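Local coordinates for protein monosaccharide-transporting ATPase (Actinobacillus succinogenes, PDB 5DTE) that binds D-allose in the cleft between its two lobes and probably serves as the periplasmic sugar-binding component of an ABC transporter, at residues Pro111-Asp116 / Glu281-Gln286; Lys130-Gly135 / Gln290-Val295; Lys147-Ala152 / Leu245-Asp250; Met227-Val232 / Gly262-Thr267; Gly164-Asp169 / Ser195-Thr200. All blocks are in the same frame, centred on the assembly; numbering follows the deposited sequence.

Interaction 1: Pro111-Asp116 / Glu281-Gln286; sequences PIIDLD and EHALKQ. With ALL (beta-D-allopyranose), chain E.
Gln286, near the end of helix 272-287, reaches over Pro111, just before strand 112-115. Its CB rests 3.5 Å from Pro111 CB, and the chain then runs extended beyond CG, passing CD at 4.1 Å from Pro111 CB. At the tip, Gln286 OE1 lies 3.4 Å from Pro111 CB, and one proline carbon is thus touched by both the base and the end of the glutamine. Two residues further on, Ile113 places CG1 beside its backbone N (chi1 -57°), which turns this branch to the helix, with Ile113 CD1 4.1 Å from His282 CB. The axes of strand and helix run nearly antiparallel at 158°, as in the alpha/beta lobes of periplasmic binding proteins. Beyond the strand the backbone leads into the sugar site: Asp116 OD2 accepts a hydrogen bond from allose O1 at 2.9 Å, and Asp116 OD1 one from O2 at 3.1 Å. Helix and strand thus meet through van der Waals contact, while directional polar bonding is concentrated at the ligand end.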
# COMPACT_ATOMS: atom_id res chain seq x y z
N PRO A 111 -2.23 8.84 -22.50
CA PRO A 111 -2.31 7.60 -21.71
C PRO A 111 -2.09 7.86 -20.22
O PRO A 111 -1.37 8.80 -19.84
CB PRO A 111 -1.18 6.74 -22.28
CG PRO A 111 -0.63 7.48 -23.48
CD PRO A 111 -1.55 8.62 -23.78
N ILE A 112 -2.70 7.04 -19.37
CA ILE A 112 -2.68 7.31 -17.96
C ILE A 112 -2.85 6.03 -17.16
O ILE A 112 -3.77 5.24 -17.38
CB ILE A 112 -3.79 8.34 -17.60
CG1 ILE A 112 -3.77 8.67 -16.11
CG2 ILE A 112 -5.17 7.86 -18.03
CD1 ILE A 112 -4.63 9.87 -15.74
N ILE A 113 -1.93 5.81 -16.23
CA ILE A 113 -1.87 4.59 -15.43
C ILE A 113 -2.30 4.84 -14.00
O ILE A 113 -1.72 5.65 -13.29
CB ILE A 113 -0.44 3.98 -15.39
CG1 ILE A 113 0.07 3.69 -16.81
CG2 ILE A 113 -0.42 2.72 -14.56
CD1 ILE A 113 -1.02 3.16 -17.76
N ASP A 114 -3.32 4.11 -13.57
CA ASP A 114 -3.77 4.18 -12.19
C ASP A 114 -2.90 3.24 -11.32
O ASP A 114 -3.05 2.02 -11.37
CB ASP A 114 -5.26 3.84 -12.14
CG ASP A 114 -5.74 3.48 -10.75
OD1 ASP A 114 -5.25 4.08 -9.78
OD2 ASP A 114 -6.62 2.58 -10.63
N LEU A 115 -1.98 3.83 -10.55
CA LEU A 115 -1.07 3.06 -9.69
C LEU A 115 -1.56 2.98 -8.25
O LEU A 115 -2.23 3.90 -7.78
CB LEU A 115 0.34 3.68 -9.73
CG LEU A 115 1.51 3.11 -8.91
CD1 LEU A 115 1.88 1.72 -9.38
CD2 LEU A 115 2.73 4.02 -8.99
N ASP A 116 -1.24 1.88 -7.57
CA ASP A 116 -1.48 1.64 -6.12
C ASP A 116 -2.95 1.52 -5.67
O ASP A 116 -3.42 0.43 -5.35
CB ASP A 116 -0.82 2.74 -5.27
CG ASP A 116 -0.86 2.43 -3.77
OD1 ASP A 116 -0.64 1.25 -3.39
OD2 ASP A 116 -1.12 3.36 -2.97
N GLU A 281 6.36 1.09 -17.77
CA GLU A 281 6.42 0.20 -18.93
C GLU A 281 5.07 0.21 -19.65
O GLU A 281 5.00 0.09 -20.89
CB GLU A 281 6.81 -1.22 -18.50
CG GLU A 281 8.30 -1.58 -18.70
CD GLU A 281 8.62 -2.12 -20.11
OE1 GLU A 281 7.67 -2.36 -20.90
OE2 GLU A 281 9.83 -2.30 -20.42
N HIS A 282 4.00 0.41 -18.88
CA HIS A 282 2.64 0.37 -19.37
C HIS A 282 2.25 1.68 -20.04
O HIS A 282 1.48 1.69 -21.00
CB HIS A 282 1.66 0.07 -18.24
CG HIS A 282 1.42 -1.39 -18.02
ND1 HIS A 282 0.35 -1.87 -17.28
CD2 HIS A 282 2.10 -2.48 -18.44
CE1 HIS A 282 0.39 -3.18 -17.27
NE2 HIS A 282 1.44 -3.59 -17.96
N ALA A 283 2.77 2.78 -19.52
CA ALA A 283 2.56 4.08 -20.15
C ALA A 283 3.16 4.07 -21.55
O ALA A 283 2.50 4.45 -22.52
CB ALA A 283 3.18 5.20 -19.29
N LEU A 284 4.41 3.62 -21.64
CA LEU A 284 5.19 3.58 -22.88
C LEU A 284 4.52 2.78 -23.96
O LEU A 284 4.57 3.16 -25.14
CB LEU A 284 6.58 3.00 -22.62
CG LEU A 284 7.49 3.90 -21.77
CD1 LEU A 284 8.77 3.18 -21.41
CD2 LEU A 284 7.77 5.20 -22.50
N LYS A 285 3.90 1.67 -23.57
CA LYS A 285 3.18 0.82 -24.52
C LYS A 285 2.01 1.61 -25.07
O LYS A 285 1.83 1.70 -26.27
CB LYS A 285 2.71 -0.48 -23.88
CG LYS A 285 3.75 -1.61 -23.85
CD LYS A 285 3.14 -2.92 -23.31
CE LYS A 285 4.19 -3.94 -22.86
NZ LYS A 285 3.69 -4.65 -21.63
N GLN A 286 1.24 2.21 -24.17
CA GLN A 286 0.11 3.03 -24.57
C GLN A 286 0.50 4.30 -25.33
O GLN A 286 -0.32 4.87 -26.05
CB GLN A 286 -0.71 3.39 -23.34
CG GLN A 286 -1.84 2.41 -23.05
CD GLN A 286 -3.01 3.05 -22.34
OE1 GLN A 286 -2.84 3.93 -21.49
NE2 GLN A 286 -4.21 2.61 -22.69
C1 ALL E . -1.20 2.29 0.59
C2 ALL E . 0.04 1.64 -0.00
C3 ALL E . 1.13 1.49 1.00
C4 ALL E . 1.36 2.74 1.79
C5 ALL E . 0.05 3.13 2.45
C6 ALL E . 0.17 4.24 3.43
O1 ALL E . -2.10 2.63 -0.39
O2 ALL E . -0.33 0.32 -0.46
O3 ALL E . 0.77 0.43 1.93
O4 ALL E . 2.37 2.52 2.78
O5 ALL E . -0.87 3.51 1.38
O6 ALL E . 0.39 5.45 2.74

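Interaction 2: Lys130-Gly135 / Gln290-Val295; sequences KFNYVG and QEIPSV
Asn132 lays its amide against Ile292: CG lies 3.6 Å from Ile292 CD1, with the two side chains at about a right angle. The methyl end of the isoleucine arrives there because CG1 sits between its backbone N and carbonyl carbon (chi1 54°). Asn132 OD1 also approaches Pro293 O, at 3.7 Å, but as two acceptors they form no bond. The polar link is made by the backbone, where Tyr133 N donates to Ser294 O over 2.8 Å in a nearly straight bond of 173°. The same carbonyl receives a CA-H...O contact from Asn132 CA at 3.4 Å. Here the chain returning from helix 272-287 comes alongside strand 132-135 and enters 295-297, one of the two outermost strands of the six-stranded parallel sheet in this Rossmann-like lobe. Tyr133 then meets Val295 at its ring edge, Val295 CG1 lying in the ring plane, 3.8 Å from Tyr133 CD2. The hydroxyl of this tyrosine is hydrogen-bonded to the backbone carbonyl of Asp116, a residue of the sugar pocket.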
# COMPACT_ATOMS: atom_id res chain seq x y z
N LYS A 130 -12.69 3.70 -19.62
CA LYS A 130 -11.73 2.60 -19.65
C LYS A 130 -10.44 3.08 -18.99
O LYS A 130 -9.86 4.09 -19.42
CB LYS A 130 -11.46 2.12 -21.07
CG LYS A 130 -12.70 1.85 -21.92
CD LYS A 130 -13.79 1.09 -21.18
CE LYS A 130 -15.02 0.94 -22.08
NZ LYS A 130 -16.23 0.44 -21.37
N PHE A 131 -9.99 2.38 -17.96
CA PHE A 131 -8.79 2.78 -17.25
C PHE A 131 -7.93 1.58 -16.90
O PHE A 131 -8.42 0.46 -16.83
CB PHE A 131 -9.15 3.55 -15.99
CG PHE A 131 -9.59 2.68 -14.85
CD1 PHE A 131 -8.75 2.42 -13.78
CD2 PHE A 131 -10.85 2.11 -14.84
CE1 PHE A 131 -9.15 1.62 -12.71
CE2 PHE A 131 -11.26 1.31 -13.78
CZ PHE A 131 -10.41 1.06 -12.72
N ASN A 132 -6.65 1.82 -16.66
CA ASN A 132 -5.70 0.72 -16.48
C ASN A 132 -4.99 0.81 -15.14
O ASN A 132 -4.37 1.84 -14.85
CB ASN A 132 -4.70 0.73 -17.63
CG ASN A 132 -5.36 0.82 -19.00
OD1 ASN A 132 -5.73 -0.21 -19.59
ND2 ASN A 132 -5.53 2.04 -19.51
N TYR A 133 -5.07 -0.25 -14.33
CA TYR A 133 -4.47 -0.26 -12.99
C TYR A 133 -3.21 -1.12 -12.93
O TYR A 133 -3.03 -2.05 -13.73
CB TYR A 133 -5.50 -0.75 -11.95
CG TYR A 133 -5.01 -1.05 -10.51
CD1 TYR A 133 -4.78 -0.03 -9.58
CD2 TYR A 133 -4.87 -2.37 -10.06
CE1 TYR A 133 -4.37 -0.31 -8.27
CE2 TYR A 133 -4.47 -2.66 -8.76
CZ TYR A 133 -4.22 -1.64 -7.86
OH TYR A 133 -3.82 -1.96 -6.56
N VAL A 134 -2.34 -0.78 -11.99
CA VAL A 134 -1.19 -1.60 -11.62
C VAL A 134 -1.03 -1.59 -10.10
O VAL A 134 -0.89 -0.51 -9.52
CB VAL A 134 0.12 -1.10 -12.27
CG1 VAL A 134 1.34 -1.84 -11.70
CG2 VAL A 134 0.06 -1.23 -13.76
N GLY A 135 -1.05 -2.77 -9.46
CA GLY A 135 -0.83 -2.85 -8.02
C GLY A 135 -0.57 -4.23 -7.45
O GLY A 135 0.30 -4.96 -7.93
N GLN A 290 0.03 0.19 -28.17
CA GLN A 290 -0.07 -1.26 -27.94
C GLN A 290 -0.97 -1.56 -26.75
O GLN A 290 -1.09 -0.76 -25.81
CB GLN A 290 1.30 -1.89 -27.70
CG GLN A 290 2.45 -1.44 -28.59
CD GLN A 290 3.80 -1.90 -28.04
OE1 GLN A 290 4.51 -1.15 -27.36
NE2 GLN A 290 4.15 -3.15 -28.34
N GLU A 291 -1.58 -2.74 -26.75
CA GLU A 291 -2.51 -3.09 -25.70
C GLU A 291 -1.81 -3.48 -24.40
O GLU A 291 -0.77 -4.14 -24.41
CB GLU A 291 -3.44 -4.21 -26.15
CG GLU A 291 -2.73 -5.51 -26.48
CD GLU A 291 -3.70 -6.55 -27.01
OE1 GLU A 291 -4.93 -6.37 -26.85
OE2 GLU A 291 -3.24 -7.57 -27.58
N ILE A 292 -2.39 -3.03 -23.29
CA ILE A 292 -1.98 -3.45 -21.96
C ILE A 292 -3.19 -4.08 -21.27
O ILE A 292 -4.33 -3.78 -21.63
CB ILE A 292 -1.45 -2.25 -21.10
CG1 ILE A 292 -2.49 -1.12 -21.06
CG2 ILE A 292 -0.09 -1.75 -21.58
CD1 ILE A 292 -2.10 0.02 -20.19
N PRO A 293 -2.95 -4.97 -20.28
CA PRO A 293 -4.05 -5.47 -19.44
C PRO A 293 -4.76 -4.33 -18.68
O PRO A 293 -4.13 -3.30 -18.42
CB PRO A 293 -3.34 -6.42 -18.47
CG PRO A 293 -1.91 -5.93 -18.44
CD PRO A 293 -1.65 -5.52 -19.85
N SER A 294 -6.05 -4.49 -18.35
CA SER A 294 -6.74 -3.46 -17.56
C SER A 294 -6.29 -3.49 -16.11
O SER A 294 -6.36 -2.47 -15.41
CB SER A 294 -8.25 -3.63 -17.63
OG SER A 294 -8.77 -2.90 -18.71
N VAL A 295 -5.84 -4.67 -15.66
CA VAL A 295 -5.31 -4.86 -14.31
C VAL A 295 -4.00 -5.64 -14.33
O VAL A 295 -3.86 -6.60 -15.08
CB VAL A 295 -6.30 -5.61 -13.41
CG1 VAL A 295 -5.83 -5.58 -11.94
CG2 VAL A 295 -7.68 -5.02 -13.53

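Interaction 3: Lys147-Ala152 / Leu245-Asp250; sequences KNLAEA and LVSGYD. With ALL (beta-D-allopyranose), chain E.
The 147-152 end of helix 138-152 lies over strand 245-247 with their axes almost antiparallel, at 171°, and 8.8 Å apart at closest approach. Leu149 does most of the work from the helix side. With CG anti to the backbone N (chi1 172°), its two methyls spread along the near side of the strand: CD1 lies over the Leu245 peptide, 3.6 Å from Leu245 CB, while CD2 reaches Ser247 OG at 3.6 Å. Leu245 answers with its own branch, sending CD1 to the next turn of the helix, where it lies 3.6 Å from Ala152 O and 4.0 Å from Ala152 CB. The leucines thus interlock, each touching the backbone of the opposite segment. Ser247 presents its hydroxyl to the methyl of Leu149, but its polar need is met by Glu145, one turn earlier on the same helix, to which OG is hydrogen-bonded. Further along the chain Asp250 belongs to the sugar pocket; its OD1 accepts a hydrogen bond from allose O3 at 2.6 Å, while OD2 lies close to O4, at a separation too short to be taken at face value. Within the lobe, strand 245-247 is an outermost strand of the four-stranded parallel sheet, bonded through its backbone to strand 219-222. Helix 138-152 packs on the face carrying Leu245 and Ser247, whereas Val246 turns away from it to meet Ala228 and Val232 of helix 225-237.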
# COMPACT_ATOMS: atom_id res chain seq x y z
N LYS A 147 -2.57 -14.90 8.01
CA LYS A 147 -2.44 -16.34 8.08
C LYS A 147 -1.10 -16.73 8.67
O LYS A 147 -1.01 -17.69 9.43
CB LYS A 147 -2.62 -16.97 6.70
CG LYS A 147 -3.04 -18.43 6.76
CD LYS A 147 -3.73 -18.87 5.48
CE LYS A 147 -4.03 -20.36 5.51
NZ LYS A 147 -4.37 -20.81 6.89
N ASN A 148 -0.07 -15.97 8.33
CA ASN A 148 1.29 -16.26 8.78
C ASN A 148 1.45 -16.00 10.28
O ASN A 148 2.09 -16.78 10.99
CB ASN A 148 2.28 -15.43 7.97
CG ASN A 148 3.72 -15.82 8.23
OD1 ASN A 148 4.42 -15.16 9.01
ND2 ASN A 148 4.18 -16.87 7.56
N LEU A 149 0.86 -14.91 10.74
CA LEU A 149 0.87 -14.53 12.16
C LEU A 149 -0.03 -15.45 12.99
O LEU A 149 0.29 -15.75 14.15
CB LEU A 149 0.42 -13.08 12.31
CG LEU A 149 0.17 -12.49 13.70
CD1 LEU A 149 1.49 -12.12 14.38
CD2 LEU A 149 -0.79 -11.29 13.64
N ALA A 150 -1.16 -15.87 12.42
CA ALA A 150 -2.06 -16.81 13.08
C ALA A 150 -1.32 -18.07 13.44
O ALA A 150 -1.34 -18.50 14.59
CB ALA A 150 -3.25 -17.13 12.21
N GLU A 151 -0.64 -18.63 12.45
CA GLU A 151 0.26 -19.76 12.64
C GLU A 151 1.39 -19.47 13.64
O GLU A 151 1.68 -20.30 14.50
CB GLU A 151 0.85 -20.18 11.29
CG GLU A 151 -0.21 -20.68 10.32
CD GLU A 151 -0.58 -22.13 10.55
OE1 GLU A 151 -1.79 -22.44 10.62
OE2 GLU A 151 0.35 -22.97 10.65
N ALA A 152 1.98 -18.28 13.54
CA ALA A 152 3.09 -17.87 14.42
C ALA A 152 2.73 -17.79 15.91
O ALA A 152 3.56 -18.13 16.76
CB ALA A 152 3.64 -16.53 13.96
N LEU A 245 3.33 -10.88 18.89
CA LEU A 245 3.93 -10.87 17.57
C LEU A 245 3.17 -9.95 16.62
O LEU A 245 1.94 -9.92 16.61
CB LEU A 245 3.99 -12.29 17.01
CG LEU A 245 4.56 -13.32 17.98
CD1 LEU A 245 4.59 -14.73 17.36
CD2 LEU A 245 5.93 -12.88 18.46
N VAL A 246 3.92 -9.19 15.84
CA VAL A 246 3.37 -8.14 15.00
C VAL A 246 3.62 -8.48 13.52
O VAL A 246 4.68 -8.99 13.17
CB VAL A 246 3.99 -6.76 15.41
CG1 VAL A 246 3.49 -5.60 14.54
CG2 VAL A 246 3.72 -6.50 16.89
N SER A 247 2.62 -8.23 12.67
CA SER A 247 2.80 -8.32 11.22
C SER A 247 2.53 -6.96 10.56
O SER A 247 1.64 -6.21 10.99
CB SER A 247 1.89 -9.39 10.63
OG SER A 247 0.55 -9.16 11.00
N GLY A 248 3.30 -6.65 9.51
CA GLY A 248 3.14 -5.41 8.79
C GLY A 248 2.93 -5.62 7.31
O GLY A 248 2.72 -6.74 6.85
N TYR A 249 3.01 -4.53 6.54
CA TYR A 249 2.66 -4.58 5.12
C TYR A 249 3.32 -3.45 4.35
O TYR A 249 3.03 -2.30 4.66
CB TYR A 249 1.15 -4.50 4.94
CG TYR A 249 0.65 -4.95 3.60
CD1 TYR A 249 -0.02 -6.17 3.46
CD2 TYR A 249 0.83 -4.17 2.46
CE1 TYR A 249 -0.48 -6.60 2.23
CE2 TYR A 249 0.37 -4.60 1.21
CZ TYR A 249 -0.30 -5.81 1.11
OH TYR A 249 -0.76 -6.24 -0.11
N ASP A 250 4.19 -3.81 3.40
CA ASP A 250 4.83 -2.96 2.37
C ASP A 250 6.24 -3.47 2.06
O ASP A 250 6.69 -3.46 0.91
CB ASP A 250 4.92 -1.47 2.77
CG ASP A 250 3.62 -0.72 2.56
OD1 ASP A 250 2.67 -1.31 2.02
OD2 ASP A 250 3.54 0.46 2.96
C1 ALL E . -1.20 2.29 0.59
C2 ALL E . 0.04 1.64 -0.00
C3 ALL E . 1.13 1.49 1.00
C4 ALL E . 1.36 2.74 1.79
C5 ALL E . 0.05 3.13 2.45
C6 ALL E . 0.17 4.24 3.43
O1 ALL E . -2.10 2.63 -0.39
O2 ALL E . -0.33 0.32 -0.46
O3 ALL E . 0.77 0.43 1.93
O4 ALL E . 2.37 2.52 2.78
O5 ALL E . -0.87 3.51 1.38
O6 ALL E . 0.39 5.45 2.74

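Interaction 4: Met227-Val232 / Gly262-Thr267; sequences MAIGAV and GKMQNT
Met264 has CG beside its backbone N (chi1 -78°) and a chain bent at chi3 (-144°), which together carry its thioether end from the loop onto helix 225-237. Ile229 meets it with CG1 likewise beside its own backbone N (chi1 -65°), an orientation that brings CD1 to 3.4 Å from Met264 CE. Met264 CE also lies 3.8 Å from Ala228 CB, so the end of the methionine touches two successive residues of the helix. Nearer the backbone, Met264 CG packs against Val232 CG2 at 3.8 Å. Met264 crosses both the Ile229 and Val232 side chains at about a right angle and spans one turn of the helix, from Val232 to Ala228 and Ile229. Val232 CG2 also faces the peptide of the loop, 3.7 Å from Lys263 O. The aliphatic base of Lys263 stays close, its CB 4.2 Å from Val232 CG1, while the ammonium leads away to a salt bridge with Glu236 further along the helix. Tyr258 of helix 253-261 also touches Ile229, Lys263 and Met264. The core here is apolar, with charge confined to its margin. Helix 225-237, which also packs on Val246 of strand 245-247, belongs to the helical layer on the parallel sheet of this periplasmic-binding-protein lobe, and the loop packs against it before entering strand 267-269.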
# COMPACT_ATOMS: atom_id res chain seq x y z
N MET A 227 2.65 1.43 10.67
CA MET A 227 1.90 1.15 11.90
C MET A 227 2.45 -0.09 12.65
O MET A 227 2.34 -0.18 13.88
CB MET A 227 0.40 0.99 11.59
CG MET A 227 -0.21 2.19 10.90
SD MET A 227 -1.98 2.11 10.60
CE MET A 227 -2.08 0.89 9.31
N ALA A 228 3.04 -1.03 11.91
CA ALA A 228 3.68 -2.20 12.51
C ALA A 228 4.87 -1.80 13.38
O ALA A 228 5.08 -2.34 14.46
CB ALA A 228 4.14 -3.16 11.42
N ILE A 229 5.63 -0.83 12.89
CA ILE A 229 6.80 -0.31 13.60
C ILE A 229 6.38 0.43 14.85
O ILE A 229 7.01 0.32 15.90
CB ILE A 229 7.60 0.64 12.69
CG1 ILE A 229 8.19 -0.15 11.51
CG2 ILE A 229 8.66 1.41 13.50
CD1 ILE A 229 9.46 -0.87 11.85
N GLY A 230 5.30 1.20 14.73
CA GLY A 230 4.76 1.93 15.85
C GLY A 230 4.21 0.97 16.89
O GLY A 230 4.22 1.26 18.08
N ALA A 231 3.74 -0.18 16.42
CA ALA A 231 3.13 -1.19 17.27
C ALA A 231 4.17 -2.00 18.04
O ALA A 231 3.98 -2.34 19.21
CB ALA A 231 2.27 -2.10 16.44
N VAL A 232 5.29 -2.29 17.37
CA VAL A 232 6.40 -2.97 18.03
C VAL A 232 6.95 -2.14 19.19
O VAL A 232 7.19 -2.66 20.28
CB VAL A 232 7.54 -3.30 17.05
CG1 VAL A 232 8.74 -3.85 17.79
CG2 VAL A 232 7.06 -4.28 16.00
N GLY A 262 13.87 -10.35 14.57
CA GLY A 262 12.80 -11.05 15.28
C GLY A 262 11.79 -10.11 15.92
O GLY A 262 10.78 -10.56 16.46
N LYS A 263 12.05 -8.80 15.86
CA LYS A 263 11.14 -7.80 16.42
C LYS A 263 9.76 -7.87 15.74
O LYS A 263 8.74 -7.52 16.34
CB LYS A 263 11.73 -6.40 16.29
CG LYS A 263 13.00 -6.12 17.10
CD LYS A 263 13.28 -4.61 17.21
CE LYS A 263 14.55 -4.30 18.01
NZ LYS A 263 14.53 -4.78 19.43
N MET A 264 9.75 -8.32 14.48
CA MET A 264 8.52 -8.56 13.72
C MET A 264 8.40 -9.99 13.23
O MET A 264 9.39 -10.68 13.01
CB MET A 264 8.43 -7.63 12.52
CG MET A 264 8.00 -6.21 12.84
SD MET A 264 7.31 -5.54 11.33
CE MET A 264 7.87 -3.86 11.48
N GLN A 265 7.16 -10.44 13.03
CA GLN A 265 6.91 -11.77 12.52
C GLN A 265 7.04 -11.79 11.01
O GLN A 265 7.80 -12.58 10.45
CB GLN A 265 5.52 -12.24 12.91
CG GLN A 265 5.07 -13.45 12.12
CD GLN A 265 5.94 -14.66 12.38
OE1 GLN A 265 6.47 -14.83 13.49
NE2 GLN A 265 6.09 -15.51 11.37
N ASN A 266 6.31 -10.90 10.36
CA ASN A 266 6.37 -10.77 8.91
C ASN A 266 5.91 -9.41 8.44
O ASN A 266 5.25 -8.67 9.17
CB ASN A 266 5.50 -11.84 8.26
CG ASN A 266 4.03 -11.51 8.33
OD1 ASN A 266 3.49 -10.81 7.47
ND2 ASN A 266 3.37 -12.00 9.37
N THR A 267 6.26 -9.09 7.20
CA THR A 267 5.64 -7.99 6.45
C THR A 267 5.43 -8.54 5.07
O THR A 267 6.00 -9.58 4.74
CB THR A 267 6.51 -6.73 6.42
OG1 THR A 267 5.73 -5.62 5.98
CG2 THR A 267 7.68 -6.92 5.48

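Interaction 5: Gly164-Asp169 / Ser195-Thr200; sequences GIPGVD and SANWET. With ALL (beta-D-allopyranose), chain E.
Trp198 and Gly164 meet where two loops follow neighbouring parallel strands, at the sugar-binding cleft of this periplasmic-binding-protein fold. The indole is a partition. Over one face lies Gly164 CA, 3.5 Å from the centroid of the five-membered ring in a CH-pi contact only 19° off the normal; the opposite face receives C6 of allose, 3.4 Å from Trp198 CG. Ile165 crosses the indole at about a right angle, its CD1 lying 3.5 Å from Trp198 CZ3. Val168, right before helix 169-182, comes to the rim instead: its CG1 lies in the ring plane, 3.4 Å from Trp198 CH2. Backbone and aliphatic groups thus back the aromatic surface that meets the sugar. A type I' turn from Ala196 to Glu199 carries the tryptophan, with Asn197 OD1 at 3.5 Å from Pro166 CD. Ser195 has its hydroxyl anti to the backbone N (chi1 171°), and OG donates to Gly164 O at 2.8 Å from above the carbonyl plane, 55° out of it.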
# COMPACT_ATOMS: atom_id res chain seq x y z
N GLY A 164 -5.70 1.49 8.33
CA GLY A 164 -5.24 2.72 7.71
C GLY A 164 -6.30 3.79 7.79
O GLY A 164 -7.29 3.63 8.52
N ILE A 165 -6.09 4.89 7.06
CA ILE A 165 -7.10 5.93 6.92
C ILE A 165 -8.40 5.29 6.47
O ILE A 165 -8.46 4.71 5.38
CB ILE A 165 -6.70 7.02 5.88
CG1 ILE A 165 -5.43 7.75 6.33
CG2 ILE A 165 -7.80 8.01 5.72
CD1 ILE A 165 -4.98 8.79 5.36
N PRO A 166 -9.44 5.37 7.32
CA PRO A 166 -10.78 4.84 7.00
C PRO A 166 -11.22 5.17 5.57
O PRO A 166 -11.05 6.32 5.13
CB PRO A 166 -11.68 5.52 8.04
CG PRO A 166 -10.78 5.74 9.21
CD PRO A 166 -9.40 5.98 8.66
N GLY A 167 -11.74 4.18 4.86
CA GLY A 167 -12.27 4.41 3.53
C GLY A 167 -11.41 3.92 2.39
O GLY A 167 -11.93 3.27 1.49
N VAL A 168 -10.11 4.22 2.42
CA VAL A 168 -9.20 3.81 1.34
C VAL A 168 -9.25 2.31 1.09
O VAL A 168 -9.10 1.51 2.01
CB VAL A 168 -7.74 4.20 1.63
CG1 VAL A 168 -6.78 3.25 0.92
CG2 VAL A 168 -7.48 5.64 1.20
N ASP A 169 -9.45 1.95 -0.17
CA ASP A 169 -9.61 0.56 -0.57
C ASP A 169 -8.50 -0.35 -0.07
O ASP A 169 -8.77 -1.41 0.48
CB ASP A 169 -9.71 0.46 -2.09
CG ASP A 169 -10.28 -0.85 -2.55
OD1 ASP A 169 -11.50 -1.03 -2.42
OD2 ASP A 169 -9.50 -1.70 -3.04
N SER A 195 -8.21 2.26 13.88
CA SER A 195 -7.42 2.91 12.84
C SER A 195 -6.24 3.70 13.41
O SER A 195 -6.39 4.50 14.35
CB SER A 195 -8.29 3.83 12.00
OG SER A 195 -7.50 4.60 11.13
N ALA A 196 -5.06 3.49 12.83
CA ALA A 196 -3.92 4.32 13.17
C ALA A 196 -3.49 5.17 11.98
O ALA A 196 -2.45 5.83 12.03
CB ALA A 196 -2.78 3.48 13.67
N ASN A 197 -4.30 5.16 10.92
CA ASN A 197 -4.16 6.07 9.77
C ASN A 197 -2.84 6.01 8.99
O ASN A 197 -2.50 6.99 8.31
CB ASN A 197 -4.37 7.52 10.21
CG ASN A 197 -5.81 7.81 10.60
OD1 ASN A 197 -6.67 7.95 9.74
ND2 ASN A 197 -6.07 7.89 11.91
N TRP A 198 -2.13 4.88 9.10
CA TRP A 198 -0.87 4.61 8.38
C TRP A 198 0.36 5.29 8.96
O TRP A 198 1.46 5.15 8.41
CB TRP A 198 -0.99 5.00 6.90
CG TRP A 198 -1.90 4.14 6.07
CD1 TRP A 198 -2.07 2.77 6.14
CD2 TRP A 198 -2.79 4.59 5.06
NE1 TRP A 198 -3.00 2.36 5.21
CE2 TRP A 198 -3.46 3.46 4.55
CE3 TRP A 198 -3.07 5.85 4.54
CZ2 TRP A 198 -4.40 3.56 3.54
CZ3 TRP A 198 -4.00 5.95 3.54
CH2 TRP A 198 -4.65 4.81 3.04
N GLU A 199 0.19 6.01 10.07
CA GLU A 199 1.27 6.76 10.73
C GLU A 199 1.93 5.95 11.83
O GLU A 199 1.24 5.35 12.64
CB GLU A 199 0.74 8.07 11.33
CG GLU A 199 0.82 9.30 10.43
CD GLU A 199 0.31 10.57 11.12
OE1 GLU A 199 0.83 10.92 12.21
OE2 GLU A 199 -0.62 11.21 10.58
N THR A 200 3.25 5.95 11.89
CA THR A 200 3.96 5.33 13.01
C THR A 200 3.50 5.93 14.36
O THR A 200 2.97 5.20 15.20
CB THR A 200 5.50 5.48 12.89
OG1 THR A 200 5.97 4.64 11.83
CG2 THR A 200 6.17 5.03 14.14
C1 ALL E . -1.20 2.29 0.59
C2 ALL E . 0.04 1.64 -0.00
C3 ALL E . 1.13 1.49 1.00
C4 ALL E . 1.36 2.74 1.79
C5 ALL E . 0.05 3.13 2.45
C6 ALL E . 0.17 4.24 3.43
O1 ALL E . -2.10 2.63 -0.39
O2 ALL E . -0.33 0.32 -0.46
O3 ALL E . 0.77 0.43 1.93
O4 ALL E . 2.37 2.52 2.78
O5 ALL E . -0.87 3.51 1.38
O6 ALL E . 0.39 5.45 2.74

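Interactions 1 and 2 share one lobe and one sheet, since strands 112-115 and 132-135 are neighbours, and they meet directly through Asp114 N to Asn132 O. Interactions 3 and 4 lie in the other lobe, their centres 9 Å apart, and are joined by backbone pairs such as Val246 O with Gln265 N. Interactions 1, 3 and 4 are buried and rest chiefly on nonpolar packing; interaction 2, at the surface, depends on a backbone hydrogen bond at the sheet edge. Interaction 5, partly buried, combines aromatic packing with a serine hydrogen bond. The allose connects interactions 1, 3 and 5: carboxylates from opposite lobes bind its hydroxyls, whereas an indole face meets its C6.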